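Local coordinates for protein superoxide dismutase (Porphyromonas gingivalis, PDB 1UES) that destroys superoxide radicals, converting them to oxygen and hydrogen peroxide at a manganese or iron ion, one in each subunit of a homodimer, at residues D52-T55 and I56-S60; V158-H161 and A162-T166; N169-A172 and D173-D177. The protein carries 1 engineered substitution. One frame throughout, in Å; residues are numbered along the deposited sequence.

Interaction 1. Residues D52-T55 and I56-S60; sequences DLNT and IVQKS
Ile56 N bonds to Asp52 O at 3.1 Å and Val57 N to Leu53 O at 3.0 Å, i to i+4 bonds of the short helix 53-59, which Lys59 N extends to Thr55 O at a more bent N-H angle of 136°. On the outer side the methyl CG2 of Thr55 presses on Lys59 CD at 3.4 Å, tighter than usual for two carbons; the two side chains run alongside each other. Thr55 CG2 is set for this by lying anti to the backbone N, which places OG1 beside that N (chi1 -66°), and OG1 turns back toward OD2 of the N-cap residue Asp52, 2.4 Å away, a modelled distance too short to be relied on. Leu53 CD1 touches Val57 CG2 at 4.3 Å, a looser apolar contact one turn apart. At the C-terminal end Ile56 O is gripped twice, by Ser60 N at 2.8 Å and by Ser60 OG at 2.7 Å, from opposite faces of its carbonyl plane. Ser60 thus closes the helix where the chain leaves helical geometry. Leu53, Ile56 and Ser60 lean on helix 62-79, touching Thr71, Asn75, Ala68 and Phe65, while Val57 rests on Val146 and Ser60 O receives Arg147 NH2.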
loop_
_atom_site.group_PDB
_atom_site.type_symbol
_atom_site.label_atom_id
_atom_site.label_comp_id
_atom_site.label_asym_id
_atom_site.label_seq_id
_atom_site.Cartn_x
_atom_site.Cartn_y
_atom_site.Cartn_z
ATOM N N ASP A 52 10.882 -21.113 -13.829
ATOM C CA ASP A 52 10.474 -19.938 -14.589
ATOM C C ASP A 52 9.581 -19.117 -13.665
ATOM O O ASP A 52 8.991 -19.626 -12.692
ATOM C CB ASP A 52 9.715 -20.335 -15.854
ATOM C CG ASP A 52 8.541 -21.223 -15.556
ATOM O OD1 ASP A 52 7.439 -20.990 -16.091
ATOM O OD2 ASP A 52 8.726 -22.178 -14.781
ATOM N N LEU A 53 9.449 -17.839 -13.969
ATOM C CA LEU A 53 8.658 -16.969 -13.112
ATOM C C LEU A 53 7.254 -17.483 -12.861
ATOM O O LEU A 53 6.772 -17.497 -11.743
ATOM C CB LEU A 53 8.625 -15.569 -13.721
ATOM C CG LEU A 53 7.946 -14.474 -12.891
ATOM C CD1 LEU A 53 8.574 -14.378 -11.519
ATOM C CD2 LEU A 53 8.071 -13.136 -13.665
ATOM N N ASN A 54 6.585 -17.913 -13.914
ATOM C CA ASN A 54 5.243 -18.428 -13.758
ATOM C C ASN A 54 5.141 -19.569 -12.738
ATOM O O ASN A 54 4.193 -19.642 -11.950
ATOM C CB ASN A 54 4.756 -18.892 -15.113
ATOM C CG ASN A 54 3.338 -18.523 -15.354
ATOM O OD1 ASN A 54 2.472 -19.390 -15.426
ATOM N ND2 ASN A 54 3.079 -17.230 -15.478
ATOM N N THR A 55 6.122 -20.469 -12.751
ATOM C CA THR A 55 6.131 -21.595 -11.811
ATOM C C THR A 55 6.301 -21.073 -10.388
ATOM O O THR A 55 5.646 -21.518 -9.459
ATOM C CB THR A 55 7.290 -22.565 -12.139
ATOM O OG1 THR A 55 7.049 -23.169 -13.416
ATOM C CG2 THR A 55 7.424 -23.656 -11.079
ATOM N N ILE A 56 7.189 -20.105 -10.210
ATOM C CA ILE A 56 7.380 -19.579 -8.871
ATOM C C ILE A 56 6.111 -18.905 -8.341
ATOM O O ILE A 56 5.799 -19.021 -7.162
ATOM C CB ILE A 56 8.553 -18.571 -8.832
ATOM C CG1 ILE A 56 9.829 -19.251 -9.335
ATOM C CG2 ILE A 56 8.739 -18.058 -7.417
ATOM C CD1 ILE A 56 10.985 -18.265 -9.599
ATOM N N VAL A 57 5.387 -18.188 -9.199
ATOM C CA VAL A 57 4.176 -17.528 -8.734
ATOM C C VAL A 57 3.079 -18.545 -8.401
ATOM O O VAL A 57 2.300 -18.326 -7.488
ATOM C CB VAL A 57 3.623 -16.503 -9.775
ATOM C CG1 VAL A 57 2.331 -15.855 -9.237
ATOM C CG2 VAL A 57 4.672 -15.406 -10.055
ATOM N N GLN A 58 3.024 -19.641 -9.146
ATOM C CA GLN A 58 2.013 -20.672 -8.879
ATOM C C GLN A 58 2.288 -21.495 -7.633
ATOM O O GLN A 58 1.354 -22.004 -7.004
ATOM C CB GLN A 58 1.899 -21.666 -10.037
ATOM C CG GLN A 58 1.821 -21.089 -11.415
ATOM C CD GLN A 58 1.842 -22.155 -12.488
ATOM O OE1 GLN A 58 0.972 -22.184 -13.360
ATOM N NE2 GLN A 58 2.845 -23.031 -12.447
ATOM N N LYS A 59 3.557 -21.612 -7.248
ATOM C CA LYS A 59 3.902 -22.472 -6.115
ATOM C C LYS A 59 4.508 -21.873 -4.858
ATOM O O LYS A 59 4.381 -22.441 -3.771
ATOM C CB LYS A 59 4.867 -23.574 -6.576
ATOM C CG LYS A 59 4.596 -24.213 -7.943
ATOM C CD LYS A 59 5.838 -25.006 -8.396
ATOM C CE LYS A 59 5.512 -26.452 -8.705
ATOM N NZ LYS A 59 5.516 -26.714 -10.179
ATOM N N SER A 60 5.205 -20.755 -4.982
ATOM C CA SER A 60 5.853 -20.192 -3.817
ATOM C C SER A 60 4.963 -19.520 -2.797
ATOM O O SER A 60 3.769 -19.308 -3.022
ATOM C CB SER A 60 6.945 -19.216 -4.255
ATOM O OG SER A 60 6.383 -18.013 -4.739
#

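Interaction 2. Residues V158-H161 and A162-T166. With MN (manganese (II) ion), chain E.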
loop_
_atom_site.group_PDB
_atom_site.type_symbol
_atom_site.label_atom_id
_atom_site.label_comp_id
_atom_site.label_asym_id
_atom_site.label_seq_id
_atom_site.Cartn_x
_atom_site.Cartn_y
_atom_site.Cartn_z
ATOM N N VAL A 158 -3.090 -0.920 -8.014
ATOM C CA VAL A 158 -3.626 0.078 -7.103
ATOM C C VAL A 158 -2.744 0.294 -5.900
ATOM O O VAL A 158 -3.167 0.860 -4.888
ATOM C CB VAL A 158 -5.132 -0.135 -6.738
ATOM C CG1 VAL A 158 -5.963 -0.105 -8.044
ATOM C CG2 VAL A 158 -5.341 -1.460 -5.997
ATOM N N TRP A 159 -1.489 -0.145 -6.047
ATOM C CA TRP A 159 -0.481 0.161 -5.033
ATOM C C TRP A 159 -0.382 1.681 -5.258
ATOM O O TRP A 159 -0.406 2.137 -6.385
ATOM C CB TRP A 159 0.875 -0.469 -5.379
ATOM C CG TRP A 159 1.009 -1.880 -4.882
ATOM C CD1 TRP A 159 0.272 -2.952 -5.273
ATOM C CD2 TRP A 159 1.940 -2.349 -3.914
ATOM N NE1 TRP A 159 0.679 -4.080 -4.601
ATOM C CE2 TRP A 159 1.708 -3.741 -3.752
ATOM C CE3 TRP A 159 2.954 -1.730 -3.158
ATOM C CZ2 TRP A 159 2.461 -4.537 -2.856
ATOM C CZ3 TRP A 159 3.714 -2.521 -2.265
ATOM C CH2 TRP A 159 3.453 -3.918 -2.126
ATOM N N GLU A 160 -0.343 2.450 -4.180
ATOM C CA GLU A 160 -0.281 3.899 -4.331
ATOM C C GLU A 160 0.874 4.421 -5.157
ATOM O O GLU A 160 0.740 5.453 -5.817
ATOM C CB GLU A 160 -0.300 4.553 -2.934
ATOM C CG GLU A 160 -1.624 4.320 -2.221
ATOM C CD GLU A 160 -1.666 4.920 -0.835
ATOM O OE1 GLU A 160 -0.707 4.692 -0.066
ATOM O OE2 GLU A 160 -2.643 5.634 -0.526
ATOM N N HIS A 161 2.007 3.724 -5.165
ATOM C CA HIS A 161 3.141 4.191 -5.962
ATOM C C HIS A 161 2.821 4.237 -7.483
ATOM O O HIS A 161 3.469 4.919 -8.235
ATOM C CB HIS A 161 4.400 3.330 -5.699
ATOM C CG HIS A 161 4.288 1.902 -6.130
ATOM N ND1 HIS A 161 4.478 0.858 -5.257
ATOM C CD2 HIS A 161 4.075 1.333 -7.349
ATOM C CE1 HIS A 161 4.393 -0.288 -5.898
ATOM N NE2 HIS A 161 4.146 -0.035 -7.168
ATOM N N ALA A 162 1.779 3.543 -7.914
ATOM C CA ALA A 162 1.429 3.524 -9.319
ATOM C C ALA A 162 0.819 4.835 -9.768
ATOM O O ALA A 162 0.829 5.138 -10.923
ATOM C CB ALA A 162 0.451 2.379 -9.582
ATOM N N TYR A 163 0.333 5.639 -8.831
ATOM C CA TYR A 163 -0.371 6.839 -9.269
ATOM C C TYR A 163 -0.193 8.035 -8.364
ATOM O O TYR A 163 -0.611 9.129 -8.718
ATOM C CB TYR A 163 -1.893 6.527 -9.360
ATOM C CG TYR A 163 -2.557 6.018 -8.077
ATOM C CD1 TYR A 163 -2.955 6.915 -7.059
ATOM C CD2 TYR A 163 -2.755 4.657 -7.842
ATOM C CE1 TYR A 163 -3.526 6.465 -5.860
ATOM C CE2 TYR A 163 -3.313 4.191 -6.663
ATOM C CZ TYR A 163 -3.708 5.102 -5.661
ATOM O OH TYR A 163 -4.335 4.700 -4.512
ATOM N N TYR A 164 0.433 7.867 -7.215
ATOM C CA TYR A 164 0.494 8.985 -6.287
ATOM C C TYR A 164 1.171 10.258 -6.785
ATOM O O TYR A 164 0.752 11.365 -6.446
ATOM C CB TYR A 164 1.138 8.535 -4.969
ATOM C CG TYR A 164 0.484 9.225 -3.805
ATOM C CD1 TYR A 164 -0.754 8.808 -3.350
ATOM C CD2 TYR A 164 1.056 10.349 -3.224
ATOM C CE1 TYR A 164 -1.437 9.494 -2.333
ATOM C CE2 TYR A 164 0.388 11.046 -2.202
ATOM C CZ TYR A 164 -0.872 10.605 -1.772
ATOM O OH TYR A 164 -1.593 11.327 -0.833
ATOM N N LEU A 165 2.206 10.115 -7.592
ATOM C CA LEU A 165 2.923 11.320 -8.030
ATOM C C LEU A 165 2.050 12.234 -8.851
ATOM O O LEU A 165 2.208 13.460 -8.780
ATOM C CB LEU A 165 4.162 10.970 -8.843
ATOM C CG LEU A 165 5.320 10.273 -8.119
ATOM C CD1 LEU A 165 6.495 10.095 -9.097
ATOM C CD2 LEU A 165 5.757 11.070 -6.912
ATOM N N THR A 166 1.126 11.653 -9.606
ATOM C CA THR A 166 0.250 12.447 -10.478
ATOM C C THR A 166 -1.161 12.670 -9.922
ATOM O O THR A 166 -1.743 13.745 -10.115
ATOM C CB THR A 166 0.119 11.767 -11.884
ATOM O OG1 THR A 166 1.397 11.743 -12.541
ATOM C CG2 THR A 166 -0.864 12.515 -12.763
HETATM MN MN MN E . 3.428 -1.316 -8.840
HETATM O O HOH W 1 -4.485 6.426 -2.479
HETATM O O HOH W 2 3.224 7.724 -8.980
HETATM O O HOH W 3 2.470 -2.782 -7.443
#
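Glu160 O binds two successive backbone donors, Tyr164 N at 2.8 Å and Tyr163 N at 3.0 Å; the first lies close to the line of the C=O, though its N-H is bent to 144°, the second 51° above the carbonyl plane. A third backbone bond, Ala162 N to Trp159 O, completes the tight winding that leads into helix 164-167. Among the aromatic contacts, Glu160 CA sits over one face of the Tyr163 ring, 4.2 Å from its centroid, a CH-pi contact. Tyr163 CG is wedged between its own backbone N and carbonyl carbon (chi1 57°), which folds the ring back over Glu160. Water links the same two residues: one molecule donates to Glu160 OE2 and lies in plane at the edge of the Tyr163 ring, 2.7 Å from OH, which also hydrogen-bonds Arg171 NE. A second water joins His161 O to Leu165 N. Metal bonding falls to His161, whose NE2 holds manganese at 2.2 Å; a water on the ion lies over one face of the Trp159 ring, toward its rim. His27, His74 and Asp157 complete the protein ligands. Tyr164 OH bonds to His31 NE2 of the second subunit. His161 ND1 bonds to Glu160 OE2 of that subunit, and Glu160 OE2 here to His161 ND1 there; this reciprocal bridge between the two metal sites is characteristic of iron/manganese superoxide dismutase dimers.

Interaction 3. Residues N169-A172 and D173-D177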
loop_
_atom_site.group_PDB
_atom_site.type_symbol
_atom_site.label_atom_id
_atom_site.label_comp_id
_atom_site.label_asym_id
_atom_site.label_seq_id
_atom_site.Cartn_x
_atom_site.Cartn_y
_atom_site.Cartn_z
ATOM N N ASN A 169 -4.291 11.085 -3.790
ATOM C CA ASN A 169 -5.326 10.180 -3.293
ATOM C C ASN A 169 -6.441 9.833 -4.268
ATOM O O ASN A 169 -7.307 9.003 -3.963
ATOM C CB ASN A 169 -5.954 10.763 -2.032
ATOM C CG ASN A 169 -6.678 12.064 -2.297
ATOM O OD1 ASN A 169 -7.875 12.182 -2.013
ATOM N ND2 ASN A 169 -5.956 13.059 -2.825
ATOM N N ARG A 170 -6.416 10.473 -5.426
ATOM C CA ARG A 170 -7.450 10.262 -6.445
ATOM C C ARG A 170 -7.304 8.949 -7.236
ATOM O O ARG A 170 -7.133 8.954 -8.460
ATOM C CB ARG A 170 -7.502 11.495 -7.376
ATOM C CG ARG A 170 -7.688 12.821 -6.598
ATOM C CD ARG A 170 -7.798 14.056 -7.526
ATOM N NE ARG A 170 -6.568 14.339 -8.248
ATOM C CZ ARG A 170 -6.358 14.028 -9.527
ATOM N NH1 ARG A 170 -7.302 13.424 -10.247
ATOM N NH2 ARG A 170 -5.200 14.300 -10.082
ATOM N N ARG A 171 -7.407 7.812 -6.529
ATOM C CA ARG A 171 -7.277 6.515 -7.179
ATOM C C ARG A 171 -8.311 6.308 -8.284
ATOM O O ARG A 171 -7.970 5.825 -9.363
ATOM C CB ARG A 171 -7.401 5.382 -6.161
ATOM C CG ARG A 171 -7.130 4.021 -6.777
ATOM C CD ARG A 171 -7.502 2.892 -5.873
ATOM N NE ARG A 171 -6.518 2.708 -4.796
ATOM C CZ ARG A 171 -6.574 1.704 -3.940
ATOM N NH1 ARG A 171 -7.557 0.820 -4.048
ATOM N NH2 ARG A 171 -5.673 1.594 -2.966
ATOM N N ALA A 172 -9.572 6.651 -8.014
ATOM C CA ALA A 172 -10.621 6.489 -9.022
ATOM C C ALA A 172 -10.337 7.239 -10.309
ATOM O O ALA A 172 -10.569 6.706 -11.403
ATOM C CB ALA A 172 -11.980 6.946 -8.440
ATOM N N ASP A 173 -9.841 8.471 -10.200
ATOM C CA ASP A 173 -9.538 9.263 -11.385
ATOM C C ASP A 173 -8.413 8.597 -12.184
ATOM O O ASP A 173 -8.431 8.622 -13.409
ATOM C CB ASP A 173 -9.152 10.709 -11.017
ATOM C CG ASP A 173 -10.347 11.518 -10.484
ATOM O OD1 ASP A 173 -11.513 11.053 -10.625
ATOM O OD2 ASP A 173 -10.110 12.608 -9.902
ATOM N N HIS A 174 -7.443 7.991 -11.489
ATOM C CA HIS A 174 -6.354 7.314 -12.177
ATOM C C HIS A 174 -6.895 6.129 -12.951
ATOM O O HIS A 174 -6.508 5.908 -14.092
ATOM C CB HIS A 174 -5.317 6.808 -11.182
ATOM C CG HIS A 174 -4.278 5.912 -11.790
ATOM N ND1 HIS A 174 -3.288 6.371 -12.625
ATOM C CD2 HIS A 174 -4.028 4.594 -11.590
ATOM C CE1 HIS A 174 -2.465 5.375 -12.915
ATOM N NE2 HIS A 174 -2.898 4.287 -12.301
ATOM N N LEU A 175 -7.774 5.357 -12.319
ATOM C CA LEU A 175 -8.334 4.187 -12.976
ATOM C C LEU A 175 -9.107 4.583 -14.207
ATOM O O LEU A 175 -9.009 3.927 -15.261
ATOM C CB LEU A 175 -9.231 3.414 -12.015
ATOM C CG LEU A 175 -8.499 2.881 -10.763
ATOM C CD1 LEU A 175 -9.409 1.905 -10.031
ATOM C CD2 LEU A 175 -7.179 2.184 -11.141
ATOM N N LYS A 176 -9.864 5.669 -14.094
ATOM C CA LYS A 176 -10.638 6.092 -15.259
ATOM C C LYS A 176 -9.710 6.449 -16.432
ATOM O O LYS A 176 -10.041 6.163 -17.595
ATOM C CB LYS A 176 -11.603 7.233 -14.872
ATOM C CG LYS A 176 -11.046 8.618 -14.952
ATOM C CD LYS A 176 -11.620 9.513 -13.839
ATOM C CE LYS A 176 -11.058 10.918 -13.929
ATOM N NZ LYS A 176 -9.734 10.890 -14.592
ATOM N N ASP A 177 -8.537 7.015 -16.144
ATOM C CA ASP A 177 -7.587 7.380 -17.172
ATOM C C ASP A 177 -6.813 6.189 -17.724
ATOM O O ASP A 177 -6.319 6.253 -18.828
ATOM C CB ASP A 177 -6.554 8.400 -16.659
ATOM C CG ASP A 177 -7.104 9.820 -16.581
ATOM O OD1 ASP A 177 -8.019 10.160 -17.372
ATOM O OD2 ASP A 177 -6.612 10.589 -15.726
#
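Arg170 reaches back to Asp173 at the start of helix 171-178. From the backbone its side chain can be followed outward: CB lies 3.8 Å from Asp173 OD2, and CG passes the same oxygen a little farther off. CG stands anti to the carbonyl carbon (chi1 -54°), and CD, carried on by an extended chi2, lies 3.6 Å from Asp173 OD2; the bend at chi3 then swings the guanidinium back to the same oxygen. At the tip NH1 donates to Asp173 OD2 at 2.9 Å, the hydrogen bond of a salt bridge, with an N-H angle of 153°. The carboxylate oxygen lies almost in the guanidinium plane, at its edge, and uses the lone pair that faces away from OD1. The planes of the two groups are 46° apart, and one N-H to one oxygen carries the bridge, not a two-pronged pair. NH1 also approaches Asp173 CB.

Arg170 is the N-cap residue and the centre of an inverse gamma turn; its carbonyl receives His174 N at 3.2 Å. Leu175 N to Arg171 O and Lys176 N to Ala172 O continue the helical pattern. Farther along, Asp173 O is shared by Asp177 N and Lys176 NZ, which reach it from opposite faces; the lysine tip, 2.9 Å from that oxygen, also forms a salt bridge with Asp177 OD2 at 3.3 Å. That carboxylate has a second partner in Tyr167 OH.

On the inner side of the helix, Arg171 sends its guanidinium to the carbonyls of Gly115, Leu118 and Gly120, tying the helix start to the C-terminal end of helix 104-116 and the loop that leads to strand 122-128. Leu175 packs on Asn112 and Thr116 of helix 104-116 and on Val158 after strand 151-157, while His174 meets the ring of Tyr167, within helix 164-167, edge-to-face.

In the fold
Interactions 2 and 3 adjoin, with centres about 9 Å apart in the C-terminal domain, whereas interaction 1 belongs to the alpha-hairpin domain, its centre about 26 Å from interaction 2 and 31 Å from interaction 3. Interaction 2 supplies a metal ligand directly. Interaction 3 forms part of the surrounding layer: the His174 side chain is about 9 Å from manganese, and Tyr163 CB meets His174 CG at 3.5 Å. Interaction 1 is more remote, the Leu53 side chain about 14 Å from the ion and about 9 Å from that of His74. His27 and His74 come from the alpha-hairpin domain, Asp157 and His161 from the C-terminal domain, so both domains bind the metal. Interactions 1 and 3 lie on opposite sides of the chain's centre.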